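Local atomic coordinates of kynurenine formamidase (Bacillus anthracis, PDB entry 4CO9), a protein that catalyses the zinc-dependent hydrolysis of N-formyl-L-kynurenine to L-kynurenine and formate, the second step in the kynurenine pathway of tryptophan degradation. Residues P135-K140 with H169-L174; V106-L111 with G141-G146; E121-I126 with D148-D153; I84-N89 with R112-G117. All coordinates share one frame; numbering follows the deposited sequence.

Contact 1: P135-K140 with H169-L174; sequences PFLSEK and HSIHIL
His-169 lays one face of its imidazole over Pro-135: the proline N sits 3.9 Å above the ring plane of His-169, over its centre, and Pro-135 CG reaches to 3.8 Å from His-169 NE2. One helical turn on, Ser-138 CB meets His-169 CB at 3.7 Å, and Ser-138 OG gives a weak hydrogen bond to His-169 O (3.3 Å). The buried end is apolar. Ile-171 keeps CG1 beside its backbone N (chi1 -57°) and is extended beyond, which carries CD1 to 3.7 Å from Leu-137 CB and 3.9 Å from Ser-138 N.

Further out, His-169 ND1 is bonded to Gln-165 O in the last turn of helix 161-168, holding the ring at that helix end. A Schellman motif closes the helix: Ser-170, with positive phi, is its C-prime residue, and Ile-171 N returns to Leu-166 O. The chain then turns into strand 172-175, and Leu-137 and Ile-171 both rest on Ile-145 of strand 144-147. Two helices over one face of a sheet, the second ending where it leads back into a strand, are typical of successive beta-alpha-beta crossovers.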
loop_
_atom_site.group_PDB
_atom_site.type_symbol
_atom_site.label_atom_id
_atom_site.label_comp_id
_atom_site.label_asym_id
_atom_site.label_seq_id
_atom_site.Cartn_x
_atom_site.Cartn_y
_atom_site.Cartn_z
ATOM N N PRO C 135 4.724 -25.140 -12.118
ATOM C CA PRO C 135 5.853 -25.357 -13.041
ATOM C C PRO C 135 5.616 -24.737 -14.417
ATOM O O PRO C 135 6.539 -24.193 -15.015
ATOM C CB PRO C 135 5.941 -26.888 -13.167
ATOM C CG PRO C 135 5.079 -27.445 -12.084
ATOM C CD PRO C 135 4.065 -26.400 -11.735
ATOM N N PHE C 136 4.388 -24.834 -14.915
ATOM C CA PHE C 136 4.008 -24.253 -16.203
ATOM C C PHE C 136 4.285 -22.752 -16.259
ATOM O O PHE C 136 4.953 -22.272 -17.167
ATOM C CB PHE C 136 2.521 -24.499 -16.469
ATOM C CG PHE C 136 2.031 -23.910 -17.756
ATOM C CD1 PHE C 136 2.397 -24.475 -18.966
ATOM C CD2 PHE C 136 1.202 -22.786 -17.764
ATOM C CE1 PHE C 136 1.947 -23.942 -20.165
ATOM C CE2 PHE C 136 0.749 -22.250 -18.962
ATOM C CZ PHE C 136 1.121 -22.835 -20.163
ATOM N N LEU C 137 3.754 -22.017 -15.289
ATOM C CA LEU C 137 3.932 -20.565 -15.243
ATOM C C LEU C 137 5.383 -20.166 -14.994
ATOM O O LEU C 137 5.898 -19.241 -15.618
ATOM C CB LEU C 137 3.042 -19.952 -14.152
ATOM C CG LEU C 137 1.537 -20.050 -14.393
ATOM C CD1 LEU C 137 0.786 -19.472 -13.206
ATOM C CD2 LEU C 137 1.128 -19.353 -15.676
ATOM N N SER C 138 6.024 -20.861 -14.078
ATOM C CA SER C 138 7.407 -20.587 -13.726
ATOM C C SER C 138 8.346 -20.762 -14.905
ATOM O O SER C 138 9.254 -19.952 -15.121
ATOM C CB SER C 138 7.838 -21.509 -12.587
ATOM O OG SER C 138 9.200 -21.321 -12.243
ATOM N N GLU C 139 8.110 -21.809 -15.681
ATOM C CA GLU C 139 8.882 -22.043 -16.899
ATOM C C GLU C 139 8.787 -20.846 -17.863
ATOM O O GLU C 139 9.741 -20.534 -18.567
ATOM C CB GLU C 139 8.334 -23.268 -17.641
ATOM C CG GLU C 139 9.288 -23.910 -18.658
ATOM C CD GLU C 139 9.204 -23.227 -20.012
ATOM O OE1 GLU C 139 8.093 -22.790 -20.384
ATOM O OE2 GLU C 139 10.240 -23.128 -20.702
ATOM N N LYS C 140 7.631 -20.191 -17.903
ATOM C CA LYS C 140 7.445 -19.012 -18.763
ATOM C C LYS C 140 8.084 -17.753 -18.223
ATOM O O LYS C 140 8.180 -16.769 -18.948
ATOM C CB LYS C 140 5.961 -18.752 -19.009
ATOM C CG LYS C 140 5.275 -19.925 -19.657
ATOM C CD LYS C 140 4.134 -19.497 -20.543
ATOM C CE LYS C 140 3.501 -20.713 -21.188
ATOM N NZ LYS C 140 4.442 -21.412 -22.104
ATOM N N HIS C 169 7.929 -22.389 -6.705
ATOM C CA HIS C 169 8.388 -22.004 -8.038
ATOM C C HIS C 169 8.582 -20.499 -8.189
ATOM O O HIS C 169 8.577 -19.984 -9.298
ATOM C CB HIS C 169 7.412 -22.516 -9.087
ATOM C CG HIS C 169 7.434 -24.001 -9.241
ATOM N ND1 HIS C 169 6.684 -24.839 -8.447
ATOM C CD2 HIS C 169 8.123 -24.800 -10.092
ATOM C CE1 HIS C 169 6.903 -26.091 -8.804
ATOM N NE2 HIS C 169 7.774 -26.095 -9.800
ATOM N N SER C 170 8.748 -19.817 -7.061
ATOM C CA SER C 170 9.026 -18.393 -7.012
ATOM C C SER C 170 7.896 -17.525 -7.566
ATOM O O SER C 170 8.146 -16.414 -8.004
ATOM C CB SER C 170 10.356 -18.082 -7.718
ATOM O OG SER C 170 11.425 -18.613 -6.967
ATOM N N ILE C 171 6.667 -18.035 -7.513
ATOM C CA ILE C 171 5.504 -17.292 -7.970
ATOM C C ILE C 171 4.762 -16.731 -6.762
ATOM O O ILE C 171 4.292 -17.467 -5.909
ATOM C CB ILE C 171 4.524 -18.154 -8.764
ATOM C CG1 ILE C 171 5.240 -18.796 -9.948
ATOM C CG2 ILE C 171 3.341 -17.312 -9.227
ATOM C CD1 ILE C 171 4.410 -19.827 -10.675
ATOM N N HIS C 172 4.661 -15.410 -6.736
ATOM C CA HIS C 172 4.031 -14.685 -5.655
ATOM C C HIS C 172 2.531 -14.607 -5.885
ATOM O O HIS C 172 2.067 -14.856 -6.981
ATOM C CB HIS C 172 4.664 -13.320 -5.559
ATOM C CG HIS C 172 6.115 -13.375 -5.200
ATOM N ND1 HIS C 172 6.621 -12.776 -4.072
ATOM C CD2 HIS C 172 7.160 -13.984 -5.802
ATOM C CE1 HIS C 172 7.923 -12.990 -4.007
ATOM N NE2 HIS C 172 8.273 -13.726 -5.039
ATOM N N ILE C 173 1.789 -14.273 -4.835
ATOM C CA ILE C 173 0.335 -14.425 -4.817
ATOM C C ILE C 173 -0.370 -13.139 -4.427
ATOM O O ILE C 173 -0.070 -12.548 -3.387
ATOM C CB ILE C 173 -0.088 -15.536 -3.828
ATOM C CG1 ILE C 173 0.474 -16.883 -4.290
ATOM C CG2 ILE C 173 -1.615 -15.612 -3.711
ATOM C CD1 ILE C 173 0.356 -17.988 -3.263
ATOM N N LEU C 174 -1.336 -12.752 -5.262
ATOM C CA LEU C 174 -2.175 -11.589 -5.058
ATOM C C LEU C 174 -3.621 -12.045 -5.135
ATOM O O LEU C 174 -4.011 -12.697 -6.098
ATOM C CB LEU C 174 -1.850 -10.562 -6.146
ATOM C CG LEU C 174 -2.774 -9.374 -6.367
ATOM C CD1 LEU C 174 -2.880 -8.522 -5.106
ATOM C CD2 LEU C 174 -2.272 -8.555 -7.540
#

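Contact 2: V106-L111 with G141-G146; sequences VERLLL and GIRLIG
Leu-109 and Ile-145 run alongside each other on one face of the sheet, in the tight half of this contact. Ile-145 sets CG1 anti to its backbone N (chi1 -168°), and its CD1 ends 3.8 Å from Leu-109 CD2 and 3.9 Å from Leu-111 CG, so that it touches both leucines. Leu-137 of helix 133-140 covers the same group. Across the sheet, Gly-146 has no side chain, and Leu-110 CD2 settles over it, 3.8 Å from Gly-146 CA. Strand segments 108-111 and 144-146 run parallel, their axes 14° apart. Leu-109 N bonds to Leu-144 O, Gly-146 N to Leu-109 O at 2.9 Å, and Leu-111 N to Gly-146 O at 2.8 Å.

Strands 108-112 and 144-147 are thus neighbours joined through helix 133-140, a beta-alpha-beta crossover in the central mixed sheet. The helix ends in a Schellman motif at Gly-141, whose positive phi turns the chain back to the sheet.

Toward the N-terminal ends of the two segments the pairing becomes irregular. Arg-143 N still gives Glu-107 O a nearly straight bond of 2.8 Å (174°), and Ile-142 CG1 presses to 3.2 Å from Val-106 O. Arg-108, buried, runs extended past Leu-144, and its NH1 makes a salt bridge to Glu-107 OE1 at 2.9 Å, from above the carboxylate plane. Pro-81 O takes NH1 as well, while Val-77 O and Gln-76 O take NE and NH2. Solvent reaches Gly-141 and, in part, Glu-107 and Arg-143. In the conformer described, one of two, Arg-143 bends at its third torsion and its NH2 makes a salt bridge with Asp-74.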
loop_
_atom_site.group_PDB
_atom_site.type_symbol
_atom_site.label_atom_id
_atom_site.label_comp_id
_atom_site.label_asym_id
_atom_site.label_seq_id
_atom_site.Cartn_x
_atom_site.Cartn_y
_atom_site.Cartn_z
ATOM N N VAL C 106 5.555 -12.909 -20.543
ATOM C CA VAL C 106 4.737 -12.397 -19.451
ATOM C C VAL C 106 5.441 -12.623 -18.106
ATOM O O VAL C 106 5.963 -13.712 -17.823
ATOM C CB VAL C 106 3.336 -13.054 -19.453
ATOM C CG1 VAL C 106 2.531 -12.633 -18.234
ATOM C CG2 VAL C 106 2.600 -12.681 -20.731
ATOM N N GLU C 107 5.453 -11.582 -17.275
ATOM C CA GLU C 107 6.081 -11.632 -15.940
ATOM C C GLU C 107 5.042 -11.701 -14.802
ATOM O O GLU C 107 5.340 -12.176 -13.705
ATOM C CB GLU C 107 6.973 -10.395 -15.739
ATOM C CG GLU C 107 8.141 -10.162 -16.716
ATOM C CD GLU C 107 8.608 -8.709 -16.715
ATOM O OE1 GLU C 107 8.587 -8.048 -15.647
ATOM O OE2 GLU C 107 8.985 -8.213 -17.795
ATOM N N ARG C 108 3.840 -11.187 -15.044
ATOM C CA ARG C 108 2.783 -11.119 -14.028
ATOM C C ARG C 108 1.472 -11.424 -14.717
ATOM O O ARG C 108 1.233 -10.919 -15.801
ATOM C CB ARG C 108 2.719 -9.720 -13.409
ATOM C CG ARG C 108 4.003 -9.283 -12.734
ATOM C CD ARG C 108 4.067 -7.818 -12.351
ATOM N NE ARG C 108 5.440 -7.558 -11.925
ATOM C CZ ARG C 108 6.469 -7.390 -12.750
ATOM N NH1 ARG C 108 6.302 -7.369 -14.075
ATOM N NH2 ARG C 108 7.683 -7.216 -12.240
ATOM N N LEU C 109 0.630 -12.242 -14.093
ATOM C CA LEU C 109 -0.602 -12.680 -14.721
ATOM C C LEU C 109 -1.771 -12.555 -13.767
ATOM O O LEU C 109 -1.713 -13.072 -12.654
ATOM C CB LEU C 109 -0.447 -14.135 -15.176
ATOM C CG LEU C 109 -1.625 -14.774 -15.894
ATOM C CD1 LEU C 109 -1.837 -14.100 -17.242
ATOM C CD2 LEU C 109 -1.376 -16.262 -16.097
ATOM N N LEU C 110 -2.804 -11.825 -14.188
ATOM C CA LEU C 110 -4.048 -11.708 -13.419
ATOM C C LEU C 110 -5.138 -12.510 -14.091
ATOM O O LEU C 110 -5.345 -12.399 -15.305
ATOM C CB LEU C 110 -4.490 -10.251 -13.274
ATOM C CG LEU C 110 -3.447 -9.260 -12.771
ATOM C CD1 LEU C 110 -4.020 -7.864 -12.625
ATOM C CD2 LEU C 110 -2.830 -9.716 -11.455
ATOM N N LEU C 111 -5.842 -13.305 -13.291
ATOM C CA LEU C 111 -6.894 -14.190 -13.758
ATOM C C LEU C 111 -8.264 -13.663 -13.351
ATOM O O LEU C 111 -8.559 -13.553 -12.159
ATOM C CB LEU C 111 -6.691 -15.591 -13.176
ATOM C CG LEU C 111 -5.329 -16.248 -13.340
ATOM C CD1 LEU C 111 -5.335 -17.651 -12.745
ATOM C CD2 LEU C 111 -4.942 -16.317 -14.804
ATOM N N GLY C 141 8.501 -17.770 -16.958
ATOM C CA GLY C 141 9.096 -16.590 -16.324
ATOM C C GLY C 141 8.101 -15.773 -15.499
ATOM O O GLY C 141 8.393 -14.656 -15.096
ATOM N N ILE C 142 6.921 -16.316 -15.243
ATOM C CA ILE C 142 5.904 -15.592 -14.493
ATOM C C ILE C 142 6.258 -15.607 -13.009
ATOM O O ILE C 142 6.506 -16.661 -12.444
ATOM C CB ILE C 142 4.503 -16.168 -14.774
ATOM C CG1 ILE C 142 4.103 -15.777 -16.201
ATOM C CG2 ILE C 142 3.483 -15.663 -13.762
ATOM C CD1 ILE C 142 2.937 -16.528 -16.766
ATOM N N ARG C 143 6.275 -14.419 -12.402
ATOM C CA ARG C 143 6.694 -14.234 -11.017
ATOM C C ARG C 143 5.550 -13.893 -10.066
ATOM O O ARG C 143 5.730 -13.921 -8.851
ATOM C CB ARG C 143 7.731 -13.123 -10.931
ATOM C CG ARG C 143 8.952 -13.305 -11.813
ATOM C CD ARG C 143 9.783 -12.034 -11.794
ATOM N NE ARG C 143 10.621 -11.968 -10.594
ATOM C CZ ARG C 143 11.177 -10.860 -10.113
ATOM N NH1 ARG C 143 10.982 -9.700 -10.715
ATOM N NH2 ARG C 143 11.927 -10.913 -9.016
ATOM N N LEU C 144 4.393 -13.553 -10.607
ATOM C CA LEU C 144 3.246 -13.195 -9.786
ATOM C C LEU C 144 1.968 -13.632 -10.468
ATOM O O LEU C 144 1.778 -13.419 -11.662
ATOM C CB LEU C 144 3.220 -11.683 -9.545
ATOM C CG LEU C 144 1.971 -11.102 -8.876
ATOM C CD1 LEU C 144 1.903 -11.317 -7.375
ATOM C CD2 LEU C 144 1.846 -9.621 -9.168
ATOM N N ILE C 145 1.087 -14.232 -9.676
ATOM C CA ILE C 145 -0.239 -14.613 -10.109
ATOM C C ILE C 145 -1.243 -13.900 -9.216
ATOM O O ILE C 145 -1.086 -13.853 -7.982
ATOM C CB ILE C 145 -0.423 -16.153 -10.097
ATOM C CG1 ILE C 145 -1.695 -16.564 -10.824
ATOM C CG2 ILE C 145 -0.472 -16.723 -8.685
ATOM C CD1 ILE C 145 -1.547 -16.598 -12.318
ATOM N N GLY C 146 -2.261 -13.320 -9.854
ATOM C CA GLY C 146 -3.334 -12.643 -9.141
ATOM C C GLY C 146 -4.666 -13.242 -9.519
ATOM O O GLY C 146 -4.858 -13.629 -10.675
#

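Contact 3: E121-I126 with D148-D153; sequences EFPDII and DVPSVD
Ile-126 and Val-149 mark the nearest approach of the two backbones, their CA atoms 6.9 Å apart. Neither segment forms regular helix or strand and no hydrogen bond joins them, so side chains make the contact. Both of these residues are extended; after Val-149 the chain kinks at Pro-150 and stretches again at Ser-151. There Ser-151 OG accepts from Asp-153 N at 3.1 Å, an ST turn that bends the segment round the end of Ile-126.

Ile-126 carries most of the packing. Its CG1 stands between the backbone N and the carbonyl carbon (chi1 63°), which drives CD1 across to Ser-151 O, a tight 3.2 Å. The CG2 branch crosses Val-149 obliquely, 4.0 Å from Val-149 CG1.

The turn lies beside the binuclear zinc site. The side chain of Ser-151 comes within about 4 Å of a zinc ion, and Asp-153 OD2 is hydrogen-bonded to ND1 of the zinc ligand His-163, making Asp-153 a second-shell residue that would help set the imidazole's rotation.

Toward the substrate side, Pro-150 abuts the packed pair Phe-122 and Pro-123, the two prolines reaching toward each other. Pro-150 CG lies 3.9 Å from Phe-122 CE1, oblique to the ring, and 4.0 Å from Pro-123 CD. Pro-123 CD in turn covers one face of the Phe-122 ring near its rim, 3.6 Å above the plane. The phenyl ring also meets that of Trp-22, a substrate-binding residue, with the planes inclined at about 55°.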
loop_
_atom_site.group_PDB
_atom_site.type_symbol
_atom_site.label_atom_id
_atom_site.label_comp_id
_atom_site.label_asym_id
_atom_site.label_seq_id
_atom_site.Cartn_x
_atom_site.Cartn_y
_atom_site.Cartn_z
ATOM N N GLU C 121 -19.423 -9.937 0.809
ATOM C CA GLU C 121 -19.803 -11.304 1.158
ATOM C C GLU C 121 -18.620 -12.240 0.963
ATOM O O GLU C 121 -17.845 -12.075 0.028
ATOM C CB GLU C 121 -20.949 -11.785 0.276
ATOM C CG GLU C 121 -22.201 -10.920 0.368
ATOM C CD GLU C 121 -23.308 -11.408 -0.553
ATOM O OE1 GLU C 121 -23.255 -12.584 -0.979
ATOM O OE2 GLU C 121 -24.218 -10.603 -0.864
ATOM N N PHE C 122 -18.491 -13.232 1.838
ATOM C CA PHE C 122 -17.487 -14.255 1.630
ATOM C C PHE C 122 -18.113 -15.396 0.835
ATOM O O PHE C 122 -19.176 -15.882 1.200
ATOM C CB PHE C 122 -16.933 -14.749 2.963
ATOM C CG PHE C 122 -15.620 -15.446 2.825
ATOM C CD1 PHE C 122 -14.462 -14.716 2.608
ATOM C CD2 PHE C 122 -15.544 -16.834 2.855
ATOM C CE1 PHE C 122 -13.255 -15.364 2.455
ATOM C CE2 PHE C 122 -14.336 -17.485 2.709
ATOM C CZ PHE C 122 -13.192 -16.750 2.504
ATOM N N PRO C 123 -17.461 -15.825 -0.265
ATOM C CA PRO C 123 -18.058 -16.886 -1.090
ATOM C C PRO C 123 -18.111 -18.258 -0.416
ATOM O O PRO C 123 -17.345 -18.537 0.493
ATOM C CB PRO C 123 -17.138 -16.947 -2.310
ATOM C CG PRO C 123 -15.813 -16.482 -1.802
ATOM C CD PRO C 123 -16.118 -15.452 -0.742
ATOM N N ASP C 124 -19.027 -19.101 -0.880
ATOM C CA ASP C 124 -19.142 -20.469 -0.391
ATOM C C ASP C 124 -18.232 -21.406 -1.167
ATOM O O ASP C 124 -17.755 -22.392 -0.622
ATOM C CB ASP C 124 -20.596 -20.931 -0.498
ATOM C CG ASP C 124 -21.518 -20.120 0.390
ATOM O OD1 ASP C 124 -21.197 -19.961 1.587
ATOM O OD2 ASP C 124 -22.560 -19.646 -0.107
ATOM N N ILE C 125 -18.024 -21.115 -2.450
ATOM C CA ILE C 125 -17.111 -21.883 -3.294
ATOM C C ILE C 125 -16.441 -20.936 -4.286
ATOM O O ILE C 125 -17.048 -19.959 -4.714
ATOM C CB ILE C 125 -17.863 -23.006 -4.061
ATOM C CG1 ILE C 125 -16.886 -23.904 -4.824
ATOM C CG2 ILE C 125 -18.888 -22.428 -5.024
ATOM C CD1 ILE C 125 -17.524 -25.169 -5.368
ATOM N N ILE C 126 -15.196 -21.228 -4.645
ATOM C CA ILE C 126 -14.501 -20.471 -5.691
ATOM C C ILE C 126 -13.774 -21.415 -6.637
ATOM O O ILE C 126 -13.540 -22.570 -6.299
ATOM C CB ILE C 126 -13.464 -19.494 -5.093
ATOM C CG1 ILE C 126 -12.369 -20.270 -4.339
ATOM C CG2 ILE C 126 -14.165 -18.473 -4.199
ATOM C CD1 ILE C 126 -11.173 -19.435 -3.928
ATOM N N ASP C 148 -9.156 -12.889 -8.805
ATOM C CA ASP C 148 -10.257 -12.041 -8.336
ATOM C C ASP C 148 -11.156 -12.739 -7.322
ATOM O O ASP C 148 -12.352 -12.455 -7.246
ATOM C CB ASP C 148 -11.073 -11.504 -9.518
ATOM C CG ASP C 148 -11.714 -12.601 -10.348
ATOM O OD1 ASP C 148 -11.405 -13.792 -10.131
ATOM O OD2 ASP C 148 -12.512 -12.263 -11.252
ATOM N N VAL C 149 -10.568 -13.639 -6.537
ATOM C CA VAL C 149 -11.243 -14.346 -5.452
ATOM C C VAL C 149 -10.287 -14.409 -4.241
ATOM O O VAL C 149 -9.119 -14.052 -4.362
ATOM C CB VAL C 149 -11.675 -15.764 -5.878
ATOM C CG1 VAL C 149 -12.892 -15.690 -6.781
ATOM C CG2 VAL C 149 -10.534 -16.486 -6.581
ATOM N N PRO C 150 -10.783 -14.819 -3.061
ATOM C CA PRO C 150 -9.947 -14.703 -1.842
ATOM C C PRO C 150 -8.801 -15.684 -1.723
ATOM O O PRO C 150 -7.944 -15.500 -0.863
ATOM C CB PRO C 150 -10.937 -14.963 -0.707
ATOM C CG PRO C 150 -12.270 -14.665 -1.282
ATOM C CD PRO C 150 -12.195 -15.065 -2.721
ATOM N N SER C 151 -8.795 -16.728 -2.541
ATOM C CA SER C 151 -7.781 -17.749 -2.421
ATOM C C SER C 151 -7.413 -18.379 -3.761
ATOM O O SER C 151 -8.205 -18.364 -4.706
ATOM C CB SER C 151 -8.246 -18.835 -1.463
ATOM O OG SER C 151 -7.161 -19.692 -1.125
ATOM N N VAL C 152 -6.198 -18.911 -3.821
ATOM C CA VAL C 152 -5.764 -19.753 -4.949
ATOM C C VAL C 152 -6.050 -21.241 -4.694
ATOM O O VAL C 152 -5.917 -22.052 -5.607
ATOM C CB VAL C 152 -4.269 -19.564 -5.283
ATOM C CG1 VAL C 152 -4.003 -18.131 -5.722
ATOM C CG2 VAL C 152 -3.378 -19.958 -4.111
ATOM N N ASP C 153 -6.429 -21.592 -3.464
ATOM C CA ASP C 153 -6.818 -22.960 -3.109
ATOM C C ASP C 153 -8.288 -23.002 -2.716
ATOM O O ASP C 153 -8.890 -21.951 -2.408
ATOM C CB ASP C 153 -5.985 -23.464 -1.938
ATOM C CG ASP C 153 -4.630 -23.965 -2.363
ATOM O OD1 ASP C 153 -4.575 -24.935 -3.144
ATOM O OD2 ASP C 153 -3.619 -23.394 -1.915
#

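Contact 4: I84-N89 with R112-G117; sequences IIDVSN and RTSSHG
Arg-112 NH1 is gripped by two carboxylates: Asp-86 OD2 across the contact, through its anti lone pair at 3.1 Å, and Asp-184 OD1 from outside it. The salt bridge to Asp-86 joins nearly coplanar groups. Arg-112 leaves its backbone with CG anti to N and bends at CD (chi3 -58°), turning the guanidinium back beside Asp-86. Asp-86 is modelled in two conformers, so this describes one of them. In it OD1 accepts from Ser-88 N at 3.0 Å, an Asx turn, while a water gives hydrogen bonds to Asp-86 OD2 and to Ser-114 OG, which is also hydrogen-bonded to Asp-180 OD1.

Two backbone bonds set Asp-86 beside Arg-112, in parallel register, at the end of strands 81-86 and 108-112. Val-87 N reaches Arg-112 O at 2.8 Å, and Arg-112 N reaches Ile-85 O at 2.9 Å, almost straight (173°).

Beyond the strands, Ser-88 CA approaches Thr-113 O to 3.2 Å, and a second water links Asn-89 N with Thr-113 O. Thr-113 OG1 and Ser-114 N both bond to the carboxylate of Asp-148.

The other nitrogens of the buried guanidinium are also held, NE by Leu-179 O and NH2 by Val-182 O. With two carboxylates sharing its charge, Arg-112 very probably stays protonated and ties the strand ends to the 179-184 region.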
loop_
_atom_site.group_PDB
_atom_site.type_symbol
_atom_site.label_atom_id
_atom_site.label_comp_id
_atom_site.label_asym_id
_atom_site.label_seq_id
_atom_site.Cartn_x
_atom_site.Cartn_y
_atom_site.Cartn_z
ATOM N N ILE C 84 -3.628 -9.609 -18.323
ATOM C CA ILE C 84 -4.901 -10.010 -17.751
ATOM C C ILE C 84 -5.679 -10.886 -18.736
ATOM O O ILE C 84 -5.819 -10.527 -19.909
ATOM C CB ILE C 84 -5.744 -8.780 -17.391
ATOM C CG1 ILE C 84 -4.928 -7.865 -16.459
ATOM C CG2 ILE C 84 -7.067 -9.193 -16.770
ATOM C CD1 ILE C 84 -5.688 -6.672 -15.937
ATOM N N ILE C 85 -6.164 -12.027 -18.251
ATOM C CA ILE C 85 -6.892 -12.986 -19.075
ATOM C C ILE C 85 -8.159 -13.423 -18.394
ATOM O O ILE C 85 -8.288 -13.346 -17.165
ATOM C CB ILE C 85 -6.058 -14.245 -19.433
ATOM C CG1 ILE C 85 -5.666 -15.028 -18.191
ATOM C CG2 ILE C 85 -4.828 -13.852 -20.250
ATOM C CD1 ILE C 85 -4.970 -16.346 -18.480
ATOM N N ASP C 86 -9.090 -13.888 -19.208
ATOM C CA ASP C 86 -10.374 -14.362 -18.735
ATOM C C ASP C 86 -10.369 -15.879 -18.586
ATOM O O ASP C 86 -10.141 -16.610 -19.550
ATOM C CB ASP C 86 -11.518 -13.911 -19.632
ATOM C CG ASP C 86 -12.862 -14.092 -18.971
ATOM O OD1 ASP C 86 -13.367 -15.230 -18.952
ATOM O OD2 ASP C 86 -13.395 -13.094 -18.432
ATOM N N VAL C 87 -10.659 -16.341 -17.373
ATOM C CA VAL C 87 -10.805 -17.767 -17.083
ATOM C C VAL C 87 -12.126 -18.008 -16.347
ATOM O O VAL C 87 -12.206 -18.826 -15.439
ATOM C CB VAL C 87 -9.616 -18.313 -16.288
ATOM C CG1 VAL C 87 -8.380 -18.378 -17.176
ATOM C CG2 VAL C 87 -9.329 -17.461 -15.058
ATOM N N SER C 88 -13.167 -17.305 -16.773
ATOM C CA SER C 88 -14.487 -17.448 -16.181
ATOM C C SER C 88 -15.104 -18.791 -16.538
ATOM O O SER C 88 -14.687 -19.440 -17.494
ATOM C CB SER C 88 -15.408 -16.329 -16.651
ATOM O OG SER C 88 -15.461 -16.304 -18.066
ATOM N N ASN C 89 -16.089 -19.202 -15.750
ATOM C CA ASN C 89 -16.839 -20.423 -16.006
ATOM C C ASN C 89 -15.983 -21.681 -16.025
ATOM O O ASN C 89 -16.255 -22.611 -16.785
ATOM C CB ASN C 89 -17.616 -20.260 -17.311
ATOM C CG ASN C 89 -18.737 -19.258 -17.195
ATOM O OD1 ASN C 89 -19.397 -19.157 -16.170
ATOM N ND2 ASN C 89 -18.931 -18.484 -18.238
ATOM N N ARG C 112 -9.087 -13.321 -14.344
ATOM C CA ARG C 112 -10.474 -12.959 -14.111
ATOM C C ARG C 112 -11.346 -14.214 -14.146
ATOM O O ARG C 112 -11.587 -14.775 -15.214
ATOM C CB ARG C 112 -10.987 -11.956 -15.164
ATOM C CG ARG C 112 -12.319 -11.327 -14.779
ATOM C CD ARG C 112 -13.039 -10.570 -15.901
ATOM N NE ARG C 112 -12.236 -9.489 -16.475
ATOM C CZ ARG C 112 -11.425 -9.641 -17.516
ATOM N NH1 ARG C 112 -11.330 -10.819 -18.144
ATOM N NH2 ARG C 112 -10.715 -8.614 -17.942
ATOM N N THR C 113 -11.772 -14.675 -12.975
ATOM C CA THR C 113 -12.725 -15.782 -12.892
ATOM C C THR C 113 -14.152 -15.266 -12.984
ATOM O O THR C 113 -15.037 -15.996 -13.399
ATOM C CB THR C 113 -12.594 -16.591 -11.580
ATOM O OG1 THR C 113 -13.091 -15.818 -10.484
ATOM C CG2 THR C 113 -11.158 -17.016 -11.321
ATOM N N SER C 114 -14.362 -14.014 -12.584
ATOM C CA SER C 114 -15.691 -13.418 -12.474
ATOM C C SER C 114 -16.643 -14.310 -11.690
ATOM O O SER C 114 -17.841 -14.330 -11.963
ATOM C CB SER C 114 -16.275 -13.115 -13.860
ATOM O OG SER C 114 -15.426 -12.229 -14.588
ATOM N N SER C 115 -16.106 -15.060 -10.731
ATOM C CA SER C 115 -16.895 -16.066 -10.017
ATOM C C SER C 115 -17.660 -15.470 -8.843
ATOM O O SER C 115 -18.734 -15.957 -8.491
ATOM C CB SER C 115 -16.029 -17.212 -9.560
ATOM O OG SER C 115 -16.795 -18.136 -8.806
ATOM N N HIS C 116 -17.118 -14.420 -8.231
ATOM C CA HIS C 116 -17.719 -13.875 -7.021
ATOM C C HIS C 116 -17.988 -12.380 -7.192
ATOM O O HIS C 116 -19.099 -11.994 -7.562
ATOM C CB HIS C 116 -16.843 -14.180 -5.799
ATOM C CG HIS C 116 -17.458 -13.757 -4.501
ATOM N ND1 HIS C 116 -18.654 -14.272 -4.038
ATOM C CD2 HIS C 116 -17.042 -12.874 -3.565
ATOM C CE1 HIS C 116 -18.950 -13.712 -2.878
ATOM N NE2 HIS C 116 -17.991 -12.856 -2.572
ATOM N N GLY C 117 -16.979 -11.543 -6.955
ATOM C CA GLY C 117 -17.113 -10.107 -7.193
ATOM C C GLY C 117 -17.987 -9.329 -6.214
ATOM O O GLY C 117 -18.341 -8.193 -6.494
HETATM O O HOH W 1 -15.708 -12.698 -17.235
HETATM O O HOH W 2 -17.147 -17.598 -13.574
#

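Overall arrangement
From the N terminus, segment 84-89 opens contact 4, which closes at 112-117. Segment 106-111 has by then opened contact 2, so the two cross. Segments 121-126 and 135-140 next open contacts 3 and 1; contact 2 closes at 141-146, contact 3 at 148-153 and contact 1 at 169-174. Contact 2 therefore crosses all three others, contacts 1 and 3 cross each other, and contact 4 is in series with both. No contact nests in another. Contacts 4 and 2, with the backbone bonds between 141-146 and 169-174, join strands 81-86, 108-112, 144-147 and 172-175 side by side. Contact 1 joins helix 133-140 to the end of helix 161-168, and contact 3 ties loops near the zinc ions.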